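Local atomic coordinates of spermidine synthase (Corynebacterium glutamicum ATCC 13032, PDB entry 3GJY), a protein that probably transfers an aminopropyl group from decarboxylated S-adenosylmethionine to putrescine, yielding spermidine, on a Rossmann-like fold of the AdoMet-dependent methyltransferase class. Residues L91-L96 and R160-R165; N116-L121 and P139-R144. All blocks are in the same frame, centred on the assembly; numbering follows the deposited sequence.

Contact 1 (L91-L96 and R160-R165); sequences LRITHL and RDVIIR
Ile93 to Leu96 run parallel to Val162 to Arg165, their short axes 4.7 Å apart and inclined by 18°. Thr94 N gives to Val162 O, Thr94 O receives Ile164 N, and Leu96 N reaches Ile164 O at 2.7 Å, so Thr94 and Ile164 each spend both N-H and C=O on the partner strand. At the corner of the chain at Asp161 the pattern changes: Arg92 O accepts in its carbonyl plane from two successive amides, Asp161 N at 2.8 Å and Val162 N at 3.2 Å.

The Asp161 carboxylate turns back to the same residue. Arg92 grips it side-on, NE to OD2 and NH2 to OD1 (2.9 Å), both oxygens lying in the guanidinium plane; yet the two planes stand 47° apart, so the nitrogens meet the carboxylate from above its plane. OD2 keeps its anti lone pair for Arg92 N, at 2.8 Å. The bend of Arg92 at chi3 (-61°) carries its guanidinium over Arg160 N, while NH1 bonds Ala158 O.

The Arg160 side chain folds at chi2 and chi3 to bring its NH2 to Thr94 OG1 (2.8 Å), near the guanidinium edge but tilted from its plane. On the Ile93 and His95 face, CD1 of Ile164 lies 3.9 Å from Ile93 CG2 and also meets His95 CE1; Phe107 of helix 102-110 packs over Ile93 and Ile164. Leu96 CD1 meets Ile163 CG2 on the other face.

Two central parallel strands of the Rossmann-like sheet are thus joined by backbone hydrogen bonds along their length, with apolar contacts on both faces, and by charge at their start, where three N-H groups of Arg92 fix the rotation of the Asp161 carboxylate and probably favour its ionised form.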
loop_
_atom_site.group_PDB
_atom_site.type_symbol
_atom_site.label_atom_id
_atom_site.label_comp_id
_atom_site.label_asym_id
_atom_site.label_seq_id
_atom_site.Cartn_x
_atom_site.Cartn_y
_atom_site.Cartn_z
ATOM N N LEU A 91 14.507 -2.304 -10.011
ATOM C CA LEU A 91 13.130 -2.160 -9.572
ATOM C C LEU A 91 12.742 -0.705 -9.312
ATOM O O LEU A 91 13.484 0.025 -8.639
ATOM C CB LEU A 91 12.964 -3.018 -8.298
ATOM C CG LEU A 91 11.512 -3.345 -7.964
ATOM C CD1 LEU A 91 10.962 -4.337 -8.963
ATOM C CD2 LEU A 91 11.464 -3.938 -6.555
ATOM N N ARG A 92 11.553 -0.318 -9.784
ATOM C CA ARG A 92 10.978 1.031 -9.584
ATOM C C ARG A 92 9.643 0.820 -8.890
ATOM O O ARG A 92 8.718 0.236 -9.462
ATOM C CB ARG A 92 10.762 1.764 -10.910
ATOM C CG ARG A 92 12.011 1.913 -11.714
ATOM C CD ARG A 92 11.704 2.121 -13.209
ATOM N NE ARG A 92 10.993 0.969 -13.749
ATOM C CZ ARG A 92 10.474 0.910 -14.976
ATOM N NH1 ARG A 92 10.578 1.971 -15.775
ATOM N NH2 ARG A 92 9.794 -0.179 -15.361
ATOM N N ILE A 93 9.541 1.279 -7.634
ATOM C CA ILE A 93 8.303 1.152 -6.870
ATOM C C ILE A 93 7.714 2.545 -6.610
ATOM O O ILE A 93 8.422 3.396 -6.034
ATOM C CB ILE A 93 8.509 0.425 -5.521
ATOM C CG1 ILE A 93 9.244 -0.913 -5.702
ATOM C CG2 ILE A 93 7.124 0.271 -4.801
ATOM C CD1 ILE A 93 9.509 -1.629 -4.394
ATOM N N THR A 94 6.454 2.760 -7.014
ATOM C CA THR A 94 5.736 4.005 -6.711
ATOM C C THR A 94 4.795 3.767 -5.569
ATOM O O THR A 94 3.989 2.807 -5.617
ATOM C CB THR A 94 4.921 4.477 -7.948
ATOM O OG1 THR A 94 5.859 4.822 -8.949
ATOM C CG2 THR A 94 4.010 5.692 -7.645
ATOM N N HIS A 95 4.897 4.630 -4.555
ATOM C CA HIS A 95 4.059 4.575 -3.371
ATOM C C HIS A 95 3.090 5.731 -3.426
ATOM O O HIS A 95 3.509 6.902 -3.317
ATOM C CB HIS A 95 4.928 4.676 -2.100
ATOM C CG HIS A 95 5.935 3.598 -1.985
ATOM N ND1 HIS A 95 5.792 2.533 -1.117
ATOM C CD2 HIS A 95 7.137 3.439 -2.600
ATOM C CE1 HIS A 95 6.858 1.756 -1.221
ATOM N NE2 HIS A 95 7.683 2.271 -2.125
ATOM N N LEU A 96 1.828 5.405 -3.683
ATOM C CA LEU A 96 0.784 6.455 -3.694
ATOM C C LEU A 96 0.260 6.579 -2.265
ATOM O O LEU A 96 -0.540 5.749 -1.785
ATOM C CB LEU A 96 -0.334 6.109 -4.694
ATOM C CG LEU A 96 0.110 5.990 -6.150
ATOM C CD1 LEU A 96 -1.036 5.497 -7.010
ATOM C CD2 LEU A 96 0.754 7.276 -6.719
ATOM N N ARG A 160 7.107 2.303 -14.239
ATOM C CA ARG A 160 7.338 1.741 -12.872
ATOM C C ARG A 160 7.012 0.253 -12.874
ATOM O O ARG A 160 6.231 -0.189 -13.715
ATOM C CB ARG A 160 6.499 2.502 -11.810
ATOM C CG ARG A 160 5.007 2.549 -12.142
ATOM C CD ARG A 160 4.394 3.911 -11.909
ATOM N NE ARG A 160 4.884 4.939 -12.795
ATOM C CZ ARG A 160 5.383 6.140 -12.454
ATOM N NH1 ARG A 160 5.715 6.959 -13.425
ATOM N NH2 ARG A 160 5.600 6.532 -11.203
ATOM N N ASP A 161 7.545 -0.493 -11.898
ATOM C CA ASP A 161 7.345 -1.944 -11.861
ATOM C C ASP A 161 6.309 -2.370 -10.872
ATOM O O ASP A 161 5.675 -3.417 -11.055
ATOM C CB ASP A 161 8.672 -2.613 -11.529
ATOM C CG ASP A 161 9.715 -2.228 -12.532
ATOM O OD1 ASP A 161 9.584 -2.597 -13.717
ATOM O OD2 ASP A 161 10.646 -1.505 -12.178
ATOM N N VAL A 162 6.124 -1.558 -9.820
ATOM C CA VAL A 162 5.186 -1.863 -8.748
ATOM C C VAL A 162 4.559 -0.551 -8.337
ATOM O O VAL A 162 5.263 0.435 -8.201
ATOM C CB VAL A 162 5.920 -2.493 -7.500
ATOM C CG1 VAL A 162 4.910 -2.818 -6.432
ATOM C CG2 VAL A 162 6.748 -3.734 -7.886
ATOM N N ILE A 163 3.258 -0.573 -8.083
ATOM C CA ILE A 163 2.559 0.545 -7.445
ATOM C C ILE A 163 1.940 0.022 -6.149
ATOM O O ILE A 163 1.236 -0.973 -6.168
ATOM C CB ILE A 163 1.430 1.088 -8.366
ATOM C CG1 ILE A 163 2.012 1.716 -9.643
ATOM C CG2 ILE A 163 0.497 2.083 -7.652
ATOM C CD1 ILE A 163 0.988 1.849 -10.766
ATOM N N ILE A 164 2.213 0.712 -5.038
ATOM C CA ILE A 164 1.616 0.439 -3.736
ATOM C C ILE A 164 0.725 1.632 -3.397
ATOM O O ILE A 164 1.214 2.754 -3.296
ATOM C CB ILE A 164 2.694 0.225 -2.643
ATOM C CG1 ILE A 164 3.632 -0.942 -3.061
ATOM C CG2 ILE A 164 2.016 -0.042 -1.286
ATOM C CD1 ILE A 164 4.750 -1.247 -2.147
ATOM N N ARG A 165 -0.573 1.386 -3.229
ATOM C CA ARG A 165 -1.513 2.442 -2.838
ATOM C C ARG A 165 -1.784 2.310 -1.345
ATOM O O ARG A 165 -2.292 1.267 -0.873
ATOM C CB ARG A 165 -2.859 2.335 -3.564
ATOM C CG ARG A 165 -3.672 3.588 -3.407
ATOM C CD ARG A 165 -5.159 3.343 -3.661
ATOM N NE ARG A 165 -5.741 2.525 -2.612
ATOM C CZ ARG A 165 -6.888 1.863 -2.758
ATOM N NH1 ARG A 165 -7.558 1.904 -3.898
ATOM N NH2 ARG A 165 -7.339 1.126 -1.756
#

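Contact 2 (N116-L121 and P139-R144)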
loop_
_atom_site.group_PDB
_atom_site.type_symbol
_atom_site.label_atom_id
_atom_site.label_comp_id
_atom_site.label_asym_id
_atom_site.label_seq_id
_atom_site.Cartn_x
_atom_site.Cartn_y
_atom_site.Cartn_z
ATOM N N ASN A 116 12.487 3.938 -4.882
ATOM C CA ASN A 116 11.127 4.067 -4.315
ATOM C C ASN A 116 10.723 5.523 -4.353
ATOM O O ASN A 116 11.437 6.363 -3.806
ATOM C CB ASN A 116 11.111 3.588 -2.855
ATOM C CG ASN A 116 11.345 2.092 -2.744
ATOM O OD1 ASN A 116 10.374 1.296 -2.678
ATOM N ND2 ASN A 116 12.606 1.680 -2.810
ATOM N N THR A 117 9.627 5.822 -5.035
ATOM C CA THR A 117 9.120 7.196 -5.094
ATOM C C THR A 117 7.822 7.260 -4.314
ATOM O O THR A 117 6.908 6.488 -4.607
ATOM C CB THR A 117 8.897 7.630 -6.541
ATOM O OG1 THR A 117 10.150 7.552 -7.228
ATOM C CG2 THR A 117 8.366 9.033 -6.622
ATOM N N VAL A 118 7.756 8.145 -3.327
ATOM C CA VAL A 118 6.567 8.294 -2.494
ATOM C C VAL A 118 5.891 9.600 -2.886
ATOM O O VAL A 118 6.514 10.647 -2.839
ATOM C CB VAL A 118 6.927 8.305 -0.966
ATOM C CG1 VAL A 118 5.639 8.404 -0.125
ATOM C CG2 VAL A 118 7.736 7.045 -0.583
ATOM N N VAL A 119 4.617 9.524 -3.233
ATOM C CA VAL A 119 3.808 10.703 -3.531
ATOM C C VAL A 119 2.997 11.003 -2.285
ATOM O O VAL A 119 2.094 10.224 -1.890
ATOM C CB VAL A 119 2.873 10.500 -4.736
ATOM C CG1 VAL A 119 2.079 11.806 -5.018
ATOM C CG2 VAL A 119 3.662 10.010 -5.956
ATOM N N GLU A 120 3.357 12.107 -1.633
ATOM C CA GLU A 120 2.758 12.476 -0.338
ATOM C C GLU A 120 2.073 13.837 -0.477
ATOM O O GLU A 120 2.696 14.805 -0.935
ATOM C CB GLU A 120 3.883 12.547 0.718
ATOM C CG GLU A 120 3.454 13.216 2.033
ATOM C CD GLU A 120 2.215 12.553 2.618
ATOM O OE1 GLU A 120 2.095 11.303 2.572
ATOM O OE2 GLU A 120 1.353 13.272 3.124
ATOM N N LEU A 121 0.836 13.926 0.009
ATOM C CA LEU A 121 0.045 15.154 -0.037
ATOM C C LEU A 121 0.613 16.303 0.832
ATOM O O LEU A 121 0.578 17.484 0.443
ATOM C CB LEU A 121 -1.378 14.796 0.421
ATOM C CG LEU A 121 -2.398 15.935 0.454
ATOM C CD1 LEU A 121 -2.694 16.446 -0.960
ATOM C CD2 LEU A 121 -3.655 15.483 1.208
ATOM N N PRO A 139 17.914 8.568 -4.997
ATOM C CA PRO A 139 16.611 8.074 -5.451
ATOM C C PRO A 139 16.159 6.775 -4.754
ATOM O O PRO A 139 15.099 6.237 -5.112
ATOM C CB PRO A 139 16.861 7.815 -6.941
ATOM C CG PRO A 139 18.295 7.327 -6.966
ATOM C CD PRO A 139 18.985 8.226 -5.964
ATOM N N ARG A 140 16.901 6.274 -3.770
ATOM C CA ARG A 140 16.463 5.023 -3.084
ATOM C C ARG A 140 15.102 5.247 -2.463
ATOM O O ARG A 140 14.218 4.408 -2.593
ATOM C CB ARG A 140 17.498 4.540 -2.066
ATOM C CG ARG A 140 18.766 4.060 -2.758
ATOM C CD ARG A 140 19.763 3.591 -1.723
ATOM N NE ARG A 140 19.245 2.418 -1.050
ATOM C CZ ARG A 140 19.611 2.007 0.167
ATOM N NH1 ARG A 140 19.058 0.911 0.683
ATOM N NH2 ARG A 140 20.522 2.682 0.883
ATOM N N VAL A 141 14.950 6.366 -1.769
ATOM C CA VAL A 141 13.624 6.894 -1.396
ATOM C C VAL A 141 13.592 8.348 -1.833
ATOM O O VAL A 141 14.430 9.134 -1.412
ATOM C CB VAL A 141 13.287 6.775 0.117
ATOM C CG1 VAL A 141 11.923 7.484 0.412
ATOM C CG2 VAL A 141 13.205 5.283 0.517
ATOM N N LYS A 142 12.654 8.672 -2.720
ATOM C CA LYS A 142 12.455 10.035 -3.259
ATOM C C LYS A 142 11.040 10.455 -2.971
ATOM O O LYS A 142 10.128 9.657 -3.222
ATOM C CB LYS A 142 12.715 10.056 -4.761
ATOM C CG LYS A 142 12.560 11.417 -5.463
ATOM C CD LYS A 142 12.904 11.188 -6.984
ATOM C CE LYS A 142 12.922 12.453 -7.800
ATOM N NZ LYS A 142 13.270 12.140 -9.240
ATOM N N ILE A 143 10.841 11.634 -2.398
ATOM C CA ILE A 143 9.475 12.100 -2.041
ATOM C C ILE A 143 9.030 13.174 -3.015
ATOM O O ILE A 143 9.772 14.135 -3.276
ATOM C CB ILE A 143 9.404 12.636 -0.588
ATOM C CG1 ILE A 143 9.995 11.598 0.406
ATOM C CG2 ILE A 143 7.984 13.048 -0.239
ATOM C CD1 ILE A 143 10.300 12.167 1.767
ATOM N N ARG A 144 7.843 12.989 -3.579
ATOM C CA ARG A 144 7.211 14.021 -4.398
ATOM C C ARG A 144 5.988 14.499 -3.629
ATOM O O ARG A 144 5.114 13.678 -3.307
ATOM C CB ARG A 144 6.812 13.419 -5.761
ATOM C CG ARG A 144 6.127 14.382 -6.664
ATOM C CD ARG A 144 5.860 13.790 -8.022
ATOM N NE ARG A 144 5.048 14.723 -8.780
ATOM C CZ ARG A 144 4.757 14.551 -10.065
ATOM N NH1 ARG A 144 5.227 13.498 -10.701
ATOM N NH2 ARG A 144 4.000 15.435 -10.678
HETATM O O HOH W 1 13.142 7.301 -6.835
#
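Asn116 to Val119 pair with Val141 to Arg144 in parallel register, the axes 4.6 Å apart and inclined by 25°. Four backbone bonds run along this part: Lys142 N to Asn116 O, Val118 N to Lys142 O, Arg144 N to Val118 O and Glu120 N to Arg144 O, the last at 2.9 Å.

The close-packed side is the one bearing Asn116, Val118, Val141 and Ile143. Arg140 O is gripped twice by Asn116. The side-chain ND2 comes nearly along the carbonyl direction at 3.2 Å, with the oxygen close to the amide plane, whereas the backbone N approaches at 2.9 Å from well above the carbonyl plane. With chi1 at -68°, CG stands beside the backbone N, which lets amide and main chain converge on one acceptor. OD1 takes His95 NE2, and ND2 also bonds Ser114 OG, so the buried amide is fixed in its rotation. Val118 CG2 faces Val141 CG1 at 4.3 Å, and Ala104 of helix 102-110 lies against Asn116 and Val118.

Strand 115-120, helix 123-132 and strand 141-145 form a beta-alpha-beta unit of the Rossmann-like sheet, with 141-145 at its outer edge. Glu120, near the C-terminal end of its strand, bonds Asp122 N through OE2; in AdoMet-dependent enzymes of this fold an acidic residue at such a place commonly holds the cofactor ribose, a role Glu120 might share.

On the opposite face, Thr117 and Lys142 meet loosely, OG1 to CB being 4.4 Å. One water bridges this side, donating to Pro139 O at 2.8 Å and lying 3.0 Å from Thr117 OG1. Exposed Lys142 and Arg144 make this the solvent side, both extended, Arg144 turning NH2 to Asp146; Val119 here is nonetheless buried under Ala148 and Val151 of helix 148-153.

From the N terminus the chain first passes through an antiparallel sheet of four strands and helix 69-85, then enters the mixed sheet at strand 92-96. Helix 102-110 leads to strand 115-120, and helix 123-132 to strand 141-145, where contact 2 closes its short loop. Only after helix 148-153 does strand 160-165 return to the far side of 92-96 and close contact 1, so contact 2 is nested within the larger loop. Strands 92-96 and 115-120 are neighbours, joined by His95 N to Thr117 O and Val119 N to His95 O; together the two contacts order four parallel strands as 141-145, 115-120, 92-96, 160-165.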